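Local coordinates for protein RV1873 (Mycobacterium tuberculosis, PDB 2JEK) that is of unknown function but folds into a compact, all-helical right-handed superhelix as a member of the DUF1810 family, at residues K11-A16 and D72-R77; V41-R46 and Q66-H71. All coordinates share one frame; numbering follows the deposited sequence.

Contact 1 (K11-A16 and D72-R77); sequences KRFVYA and DLLGPR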
ATOM      1  N   LYS A  11      14.361  -3.055  -5.754  1.00 11.58           N
ATOM      2  CA  LYS A  11      14.645  -2.045  -6.763  1.00 13.05           C
ATOM      3  C   LYS A  11      13.508  -1.905  -7.787  1.00 11.14           C
ATOM      4  O   LYS A  11      13.307  -0.818  -8.334  1.00 11.03           O
ATOM      5  CB  LYS A  11      16.007  -2.277  -7.427  1.00 13.78           C
ATOM      6  CG  LYS A  11      16.075  -3.448  -8.393  1.00 16.51           C
ATOM      7  CD  LYS A  11      17.426  -3.509  -9.097  1.00 18.35           C
ATOM      8  CE  LYS A  11      17.577  -4.778  -9.913  1.00 23.50           C
ATOM      9  NZ  LYS A  11      16.675  -4.847 -11.090  1.00 32.92           N
ATOM     10  N   ARG A  12      12.747  -2.978  -8.028  1.00  9.50           N
ATOM     11  CA  ARG A  12      11.634  -2.902  -8.965  1.00  9.01           C
ATOM     12  C   ARG A  12      10.646  -1.805  -8.548  1.00  8.99           C
ATOM     13  O   ARG A  12      10.096  -1.104  -9.401  1.00  9.36           O
ATOM     14  CB  ARG A  12      10.942  -4.265  -9.138  1.00  9.35           C
ATOM     15  CG  ARG A  12       9.971  -4.726  -8.035  1.00  8.44           C
ATOM     16  CD  ARG A  12       9.595  -6.179  -8.309  1.00 10.15           C
ATOM     17  NE  ARG A  12       8.596  -6.745  -7.400  1.00  9.26           N
ATOM     18  CZ  ARG A  12       8.854  -7.162  -6.158  1.00  9.80           C
ATOM     19  NH1 ARG A  12      10.064  -7.025  -5.642  1.00  9.12           N
ATOM     20  NH2 ARG A  12       7.888  -7.685  -5.405  1.00  9.71           N
ATOM     21  N   PHE A  13      10.459  -1.634  -7.241  1.00  9.16           N
ATOM     22  CA  PHE A  13       9.551  -0.598  -6.757  1.00  8.36           C
ATOM     23  C   PHE A  13      10.174   0.785  -6.903  1.00  7.92           C
ATOM     24  O   PHE A  13       9.503   1.732  -7.304  1.00  8.15           O
ATOM     25  CB  PHE A  13       9.145  -0.842  -5.305  1.00  7.34           C
ATOM     26  CG  PHE A  13       8.337  -2.093  -5.092  1.00  6.50           C
ATOM     27  CD1 PHE A  13       6.986  -2.131  -5.425  1.00  6.01           C
ATOM     28  CD2 PHE A  13       8.921  -3.213  -4.514  1.00  7.91           C
ATOM     29  CE1 PHE A  13       6.250  -3.284  -5.215  1.00  5.95           C
ATOM     30  CE2 PHE A  13       8.196  -4.375  -4.290  1.00  7.75           C
ATOM     31  CZ  PHE A  13       6.849  -4.398  -4.630  1.00  6.16           C
ATOM     32  N   VAL A  14      11.466   0.896  -6.598  1.00  7.93           N
ATOM     33  CA  VAL A  14      12.145   2.180  -6.717  1.00  8.15           C
ATOM     34  C   VAL A  14      12.053   2.702  -8.153  1.00  7.97           C
ATOM     35  O   VAL A  14      11.725   3.857  -8.365  1.00  8.73           O
ATOM     36  CB  VAL A  14      13.632   2.091  -6.273  1.00  9.16           C
ATOM     37  CG1 VAL A  14      14.371   3.400  -6.554  1.00 10.11           C
ATOM     38  CG2 VAL A  14      13.735   1.720  -4.792  1.00  9.15           C
ATOM     39  N   TYR A  15      12.319   1.836  -9.127  1.00  8.12           N
ATOM     40  CA  TYR A  15      12.330   2.261 -10.515  1.00  8.60           C
ATOM     41  C   TYR A  15      10.937   2.503 -11.083  1.00  8.01           C
ATOM     42  O   TYR A  15      10.775   3.357 -11.941  1.00  8.80           O
ATOM     43  CB  TYR A  15      13.112   1.269 -11.393  1.00  9.73           C
ATOM     44  CG  TYR A  15      14.538   0.996 -10.941  1.00 12.14           C
ATOM     45  CD1 TYR A  15      15.341   2.016 -10.458  1.00 13.91           C
ATOM     46  CD2 TYR A  15      15.071  -0.282 -11.021  1.00 14.99           C
ATOM     47  CE1 TYR A  15      16.651   1.767 -10.040  1.00 14.80           C
ATOM     48  CE2 TYR A  15      16.381  -0.542 -10.629  1.00 15.28           C
ATOM     49  CZ  TYR A  15      17.158   0.487 -10.146  1.00 13.69           C
ATOM     50  OH  TYR A  15      18.447   0.252  -9.741  1.00 17.73           O
ATOM     51  N   ALA A  16       9.944   1.737 -10.628  1.00  7.73           N
ATOM     52  CA  ALA A  16       8.549   1.977 -11.032  1.00  7.82           C
ATOM     53  C   ALA A  16       8.056   3.310 -10.481  1.00  7.90           C
ATOM     54  O   ALA A  16       7.339   4.051 -11.153  1.00  8.61           O
ATOM     55  CB  ALA A  16       7.639   0.841 -10.557  1.00  8.23           C
ATOM     56  N   ASP A  72      15.299   2.454   2.947  1.00 11.73           N
ATOM     57  CA  ASP A  72      15.318   3.852   3.391  1.00 11.65           C
ATOM     58  C   ASP A  72      14.678   4.845   2.401  1.00 10.36           C
ATOM     59  O   ASP A  72      14.538   6.041   2.696  1.00 11.44           O
ATOM     60  CB  ASP A  72      16.748   4.283   3.755  1.00 12.11           C
ATOM     61  CG  ASP A  72      16.786   5.539   4.625  1.00 16.56           C
ATOM     62  OD1 ASP A  72      15.898   5.716   5.487  1.00 20.43           O
ATOM     63  OD2 ASP A  72      17.707   6.365   4.431  1.00 18.53           O
ATOM     64  N   LEU A  73      14.281   4.346   1.226  1.00  9.70           N
ATOM     65  CA  LEU A  73      13.458   5.125   0.309  1.00 10.19           C
ATOM     66  C   LEU A  73      11.996   4.649   0.362  1.00  9.33           C
ATOM     67  O   LEU A  73      11.093   5.450   0.589  1.00  9.48           O
ATOM     68  CB  LEU A  73      13.996   5.078  -1.130  1.00 10.90           C
ATOM     69  CG  LEU A  73      13.319   6.092  -2.061  1.00 13.14           C
ATOM     70  CD1 LEU A  73      13.811   7.510  -1.769  1.00 15.36           C
ATOM     71  CD2 LEU A  73      13.535   5.732  -3.524  1.00 16.34           C
ATOM     72  N   LEU A  74      11.795   3.348   0.184  1.00  9.02           N
ATOM     73  CA  LEU A  74      10.436   2.795   0.058  1.00  8.75           C
ATOM     74  C   LEU A  74       9.620   2.844   1.346  1.00  8.61           C
ATOM     75  O   LEU A  74       8.424   3.118   1.312  1.00  8.74           O
ATOM     76  CB  LEU A  74      10.488   1.362  -0.462  1.00  8.38           C
ATOM     77  CG  LEU A  74      11.111   1.163  -1.848  1.00  7.84           C
ATOM     78  CD1 LEU A  74      11.300  -0.307  -2.149  1.00  8.78           C
ATOM     79  CD2 LEU A  74      10.285   1.837  -2.919  1.00  9.25           C
ATOM     80  N   GLY A  75      10.252   2.541   2.478  1.00  8.54           N
ATOM     81  CA  GLY A  75       9.568   2.601   3.772  1.00  8.83           C
ATOM     82  C   GLY A  75       9.083   4.008   4.073  1.00  8.63           C
ATOM     83  O   GLY A  75       7.887   4.216   4.292  1.00  7.83           O
ATOM     84  N   PRO A  76       9.997   4.996   4.102  1.00  8.07           N
ATOM     85  CA  PRO A  76       9.532   6.368   4.329  1.00  8.13           C
ATOM     86  C   PRO A  76       8.464   6.829   3.337  1.00  8.12           C
ATOM     87  O   PRO A  76       7.534   7.543   3.723  1.00  8.77           O
ATOM     88  CB  PRO A  76      10.812   7.203   4.204  1.00  8.81           C
ATOM     89  CG  PRO A  76      11.865   6.256   4.678  1.00  9.20           C
ATOM     90  CD  PRO A  76      11.470   4.932   4.061  1.00  9.04           C
ATOM     91  N   ARG A  77       8.595   6.438   2.071  1.00  7.63           N
ATOM     92  CA  ARG A  77       7.591   6.825   1.076  1.00  6.98           C
ATOM     93  C   ARG A  77       6.221   6.220   1.398  1.00  6.94           C
ATOM     94  O   ARG A  77       5.196   6.882   1.250  1.00  7.72           O
ATOM     95  CB  ARG A  77       8.031   6.439  -0.338  1.00  7.67           C
ATOM     96  CG  ARG A  77       9.023   7.397  -0.940  1.00  7.62           C
ATOM     97  CD  ARG A  77       9.313   7.019  -2.368  1.00  9.11           C
ATOM     98  NE  ARG A  77      10.228   7.984  -2.961  1.00 11.28           N
ATOM     99  CZ  ARG A  77      10.677   7.919  -4.206  1.00 12.18           C
ATOM    100  NH1 ARG A  77      10.315   6.923  -5.003  1.00 11.15           N
ATOM    101  NH2 ARG A  77      11.493   8.862  -4.650  1.00 12.20           N
TER
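Leu-74 reaches from the first turn of helix 74-87 to the side chains of Phe-13 and Val-14 on helix 11-17, joining two helices of the right-handed superhelix through hydrocarbon alone. The backbones come nearest at Val-14 and Leu-74, whose CA atoms are 7.0 Å apart. Both methyls of Leu-74 are used: CD2 lies 3.8 Å from CB of Phe-13, with CD1 almost as close to that same carbon, and CD2 also sits 3.9 Å from CG2 of Val-14. The fork of the leucine therefore spans two consecutive residues of the opposing helix and crosses the valine branch at about a right angle.

Phe-13 offers its CB to this fork while its ring swings away. With CG anti to the carbonyl carbon (chi1 -65°), the ring turns inward to touch Phe-40 of helix 38-41, and its CE2 lies 3.3 Å from the plane of the Arg-12 guanidinium, over the centre of that group, which a salt bridge ties to Glu-64.

Val-14 divides its methyls between two leucines. CG1, anti to the backbone N (chi1 173°), goes to Leu-73, while CG2 faces Leu-74. ND1 of His-71 accepts hydrogen bonds from the amides of both Leu-73 and Leu-74, at the start of helix 74-87. Arg-77 lies beside Leu-73; its NH1 bonds to Gln-17 and its guanidinium makes a cation-pi contact with Tyr-21. CD2 of Leu-73 stands 3.6 Å above the Arg-77 guanidinium plane, over its centre, and on the Val-14 side meets CG1 at 3.9 Å.

Contact 2 (V41-R46 and Q66-H71); sequences VFPQLR and QAYLQH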
ATOM      1  N   VAL A  41       2.911   1.630  -5.379  1.00  6.71           N
ATOM      2  CA  VAL A  41       2.864   2.694  -4.355  1.00  6.26           C
ATOM      3  C   VAL A  41       2.257   2.155  -3.041  1.00  6.52           C
ATOM      4  O   VAL A  41       2.764   2.458  -1.957  1.00  6.39           O
ATOM      5  CB  VAL A  41       2.070   3.931  -4.863  1.00  7.02           C
ATOM      6  CG1 VAL A  41       1.817   4.955  -3.739  1.00  7.77           C
ATOM      7  CG2 VAL A  41       2.821   4.592  -6.010  1.00  7.59           C
ATOM      8  N   PHE A  42       1.178   1.366  -3.152  1.00  5.70           N
ATOM      9  CA  PHE A  42       0.572   0.719  -1.998  1.00  5.55           C
ATOM     10  C   PHE A  42       0.581  -0.778  -2.277  1.00  6.23           C
ATOM     11  O   PHE A  42      -0.439  -1.359  -2.664  1.00  6.32           O
ATOM     12  CB  PHE A  42      -0.864   1.228  -1.790  1.00  5.95           C
ATOM     13  CG  PHE A  42      -0.940   2.618  -1.228  1.00  5.97           C
ATOM     14  CD1 PHE A  42      -0.569   2.874   0.093  1.00  6.47           C
ATOM     15  CD2 PHE A  42      -1.400   3.666  -2.011  1.00  6.37           C
ATOM     16  CE1 PHE A  42      -0.663   4.156   0.624  1.00  7.96           C
ATOM     17  CE2 PHE A  42      -1.501   4.959  -1.473  1.00  7.26           C
ATOM     18  CZ  PHE A  42      -1.132   5.202  -0.165  1.00  9.04           C
ATOM     19  N   PRO A  43       1.749  -1.413  -2.097  1.00  6.48           N
ATOM     20  CA  PRO A  43       1.848  -2.801  -2.523  1.00  6.63           C
ATOM     21  C   PRO A  43       1.007  -3.755  -1.697  1.00  7.27           C
ATOM     22  O   PRO A  43       0.768  -3.526  -0.505  1.00  6.53           O
ATOM     23  CB  PRO A  43       3.342  -3.114  -2.345  1.00  7.73           C
ATOM     24  CG  PRO A  43       4.012  -1.749  -2.345  1.00  7.90           C
ATOM     25  CD  PRO A  43       3.035  -0.910  -1.584  1.00  6.49           C
ATOM     26  N   GLN A  44       0.565  -4.829  -2.344  1.00  7.40           N
ATOM     27  CA  GLN A  44      -0.230  -5.859  -1.690  1.00  7.82           C
ATOM     28  C   GLN A  44       0.397  -7.227  -1.960  1.00  8.00           C
ATOM     29  O   GLN A  44       1.260  -7.370  -2.829  1.00  7.93           O
ATOM     30  CB  GLN A  44      -1.672  -5.829  -2.205  1.00  8.76           C
ATOM     31  CG  GLN A  44      -1.811  -6.241  -3.673  1.00  9.39           C
ATOM     32  CD  GLN A  44      -3.229  -6.193  -4.170  1.00 10.77           C
ATOM     33  OE1 GLN A  44      -3.610  -6.940  -5.068  1.00 16.42           O
ATOM     34  NE2 GLN A  44      -4.021  -5.307  -3.596  1.00 13.01           N
ATOM     35  N   LEU A  45      -0.057  -8.243  -1.226  1.00  8.30           N
ATOM     36  CA  LEU A  45       0.486  -9.582  -1.404  1.00  9.88           C
ATOM     37  C   LEU A  45       0.267 -10.110  -2.802  1.00 10.16           C
ATOM     38  O   LEU A  45      -0.801  -9.945  -3.394  1.00  9.68           O
ATOM     39  CB  LEU A  45      -0.116 -10.582  -0.419  1.00 10.31           C
ATOM     40  CG  LEU A  45       0.438 -10.567   1.003  1.00 10.99           C
ATOM     41  CD1 LEU A  45      -0.305 -11.607   1.845  1.00 12.57           C
ATOM     42  CD2 LEU A  45       1.929 -10.836   1.035  1.00 10.55           C
ATOM     43  N   ARG A  46       1.296 -10.766  -3.326  1.00 10.70           N
ATOM     44  CA  ARG A  46       1.197 -11.468  -4.584  1.00 12.02           C
ATOM     45  C   ARG A  46       0.151 -12.569  -4.408  1.00 13.70           C
ATOM     46  O   ARG A  46       0.052 -13.168  -3.336  1.00 14.92           O
ATOM     47  CB  ARG A  46       2.559 -12.067  -4.935  1.00 12.40           C
ATOM     48  CG  ARG A  46       2.580 -12.863  -6.228  1.00 13.41           C
ATOM     49  CD  ARG A  46       4.010 -13.176  -6.632  1.00 15.15           C
ATOM     50  NE  ARG A  46       4.732 -11.985  -7.085  1.00 13.94           N
ATOM     51  CZ  ARG A  46       6.021 -11.752  -6.851  1.00 14.57           C
ATOM     52  NH1 ARG A  46       6.742 -12.617  -6.140  1.00 17.09           N
ATOM     53  NH2 ARG A  46       6.591 -10.646  -7.317  1.00 15.20           N
ATOM     54  N   GLN A  66       8.537  -6.711   5.263  1.00 10.01           N
ATOM     55  CA  GLN A  66       9.423  -6.170   6.300  1.00 10.21           C
ATOM     56  C   GLN A  66      10.663  -5.518   5.694  1.00  9.00           C
ATOM     57  O   GLN A  66      11.071  -4.431   6.110  1.00 10.47           O
ATOM     58  CB  GLN A  66       9.799  -7.261   7.295  1.00 10.37           C
ATOM     59  CG  GLN A  66       8.594  -7.700   8.107  1.00 10.43           C
ATOM     60  CD  GLN A  66       8.866  -8.821   9.075  1.00 11.73           C
ATOM     61  OE1 GLN A  66       9.790  -9.618   8.889  1.00 14.93           O
ATOM     62  NE2 GLN A  66       8.041  -8.898  10.125  1.00 12.35           N
ATOM     63  N   ALA A  67      11.229  -6.171   4.685  1.00  9.28           N
ATOM     64  CA  ALA A  67      12.358  -5.584   3.946  1.00 10.44           C
ATOM     65  C   ALA A  67      11.968  -4.273   3.253  1.00 10.54           C
ATOM     66  O   ALA A  67      12.748  -3.321   3.194  1.00 10.83           O
ATOM     67  CB  ALA A  67      12.905  -6.578   2.948  1.00 11.01           C
ATOM     68  N   TYR A  68      10.745  -4.232   2.736  1.00  9.69           N
ATOM     69  CA  TYR A  68      10.228  -3.045   2.065  1.00  9.10           C
ATOM     70  C   TYR A  68      10.194  -1.863   3.040  1.00  9.33           C
ATOM     71  O   TYR A  68      10.649  -0.753   2.730  1.00 10.31           O
ATOM     72  CB  TYR A  68       8.834  -3.373   1.518  1.00  8.06           C
ATOM     73  CG  TYR A  68       8.216  -2.321   0.619  1.00  7.08           C
ATOM     74  CD1 TYR A  68       8.135  -2.520  -0.766  1.00  6.21           C
ATOM     75  CD2 TYR A  68       7.712  -1.134   1.152  1.00  7.81           C
ATOM     76  CE1 TYR A  68       7.561  -1.566  -1.583  1.00  6.70           C
ATOM     77  CE2 TYR A  68       7.144  -0.172   0.330  1.00  7.80           C
ATOM     78  CZ  TYR A  68       7.088  -0.393  -1.031  1.00  5.71           C
ATOM     79  OH  TYR A  68       6.530   0.532  -1.884  1.00  7.34           O
ATOM     80  N   LEU A  69       9.688  -2.128   4.242  1.00  8.79           N
ATOM     81  CA  LEU A  69       9.636  -1.110   5.279  1.00  9.28           C
ATOM     82  C   LEU A  69      11.010  -0.634   5.734  1.00 11.04           C
ATOM     83  O   LEU A  69      11.171   0.531   6.086  1.00 12.18           O
ATOM     84  CB  LEU A  69       8.840  -1.609   6.477  1.00  9.44           C
ATOM     85  CG  LEU A  69       7.335  -1.768   6.244  1.00  9.91           C
ATOM     86  CD1 LEU A  69       6.738  -2.394   7.480  1.00 14.11           C
ATOM     87  CD2 LEU A  69       6.683  -0.428   5.970  1.00 14.31           C
ATOM     88  N   GLN A  70      11.982  -1.540   5.744  1.00 11.66           N
ATOM     89  CA  GLN A  70      13.347  -1.194   6.159  1.00 13.59           C
ATOM     90  C   GLN A  70      14.060  -0.345   5.115  1.00 13.41           C
ATOM     91  O   GLN A  70      15.006   0.385   5.438  1.00 15.13           O
ATOM     92  CB  GLN A  70      14.179  -2.453   6.380  1.00 13.92           C
ATOM     93  CG  GLN A  70      13.828  -3.252   7.614  1.00 18.56           C
ATOM     94  CD  GLN A  70      14.620  -4.546   7.688  1.00 26.41           C
ATOM     95  OE1 GLN A  70      14.695  -5.308   6.714  1.00 27.90           O
ATOM     96  NE2 GLN A  70      15.218  -4.803   8.846  1.00 29.67           N
ATOM     97  N   HIS A  71      13.626  -0.457   3.861  1.00 11.69           N
ATOM     98  CA  HIS A  71      14.279   0.244   2.756  1.00 11.49           C
ATOM     99  C   HIS A  71      14.167   1.744   2.988  1.00 12.12           C
ATOM    100  O   HIS A  71      13.074   2.262   3.215  1.00 11.97           O
ATOM    101  CB  HIS A  71      13.625  -0.151   1.429  1.00 10.86           C
ATOM    102  CG  HIS A  71      14.383   0.300   0.220  1.00 10.50           C
ATOM    103  ND1 HIS A  71      14.383   1.607  -0.210  1.00 12.23           N
ATOM    104  CD2 HIS A  71      15.155  -0.387  -0.654  1.00 12.66           C
ATOM    105  CE1 HIS A  71      15.135   1.711  -1.293  1.00 12.27           C
ATOM    106  NE2 HIS A  71      15.614   0.515  -1.584  1.00 13.32           N
TER
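Tyr-68 lays the hydroxyl end of its side chain against the pyrrolidine ring of Pro-43, packing helix 62-70 against the loop that follows helix 38-41. CG of the proline does most of the touching: it is 3.4 Å from OH of Tyr-68 and 3.6 Å from CZ, and CE1 is just as near. CD of Pro-43 stands a little further back, 3.8 Å from OH. The two side chains cross at about a right angle, and the proline carbon approaches the phenol ring obliquely.

Tyr-68 extends this far because its CG is anti to the backbone N (chi1 -172°), which places the phenol end beside Pro-43. Phe-112 of helix 101-115 also meets the ring, with the planes at about 50°. Pro-43 is held from its backbone, where its carbonyl accepts a hydrogen bond from Ser-108 on that same helix. Its ring also touches Phe-13 and Ile-59.

The carbonyl O of Val-41 is 4.2 Å from OH of Tyr-68, too long for a hydrogen bond. In this buried setting a phenol oxygen rests on proline methylenes, and the contact between the two segments therefore depends on van der Waals packing, without a polar bond between them.

From the N terminus, helix 11-17 comes first, and contact 1 closes a long loop by bringing it against the start of helix 74-87. Contact 2 is nested inside that loop, closing a shorter one between the stretch after helix 38-41 and helix 62-70. Segment 66-71 runs directly into 72-77, where CD of Pro-76 packs 3.2 Å from O of His-71. The centres of the two contacts lie about 9 Å apart, and the two meet where the rings of Phe-13 and Tyr-68 pack edge-to-face, CD2 of Phe-13 being 3.6 Å from CE1 of Tyr-68. Together they tie the N-terminal helix, the 41-46 loop and the successive helices 62-70 and 74-87 together on the same side of the chain's centre.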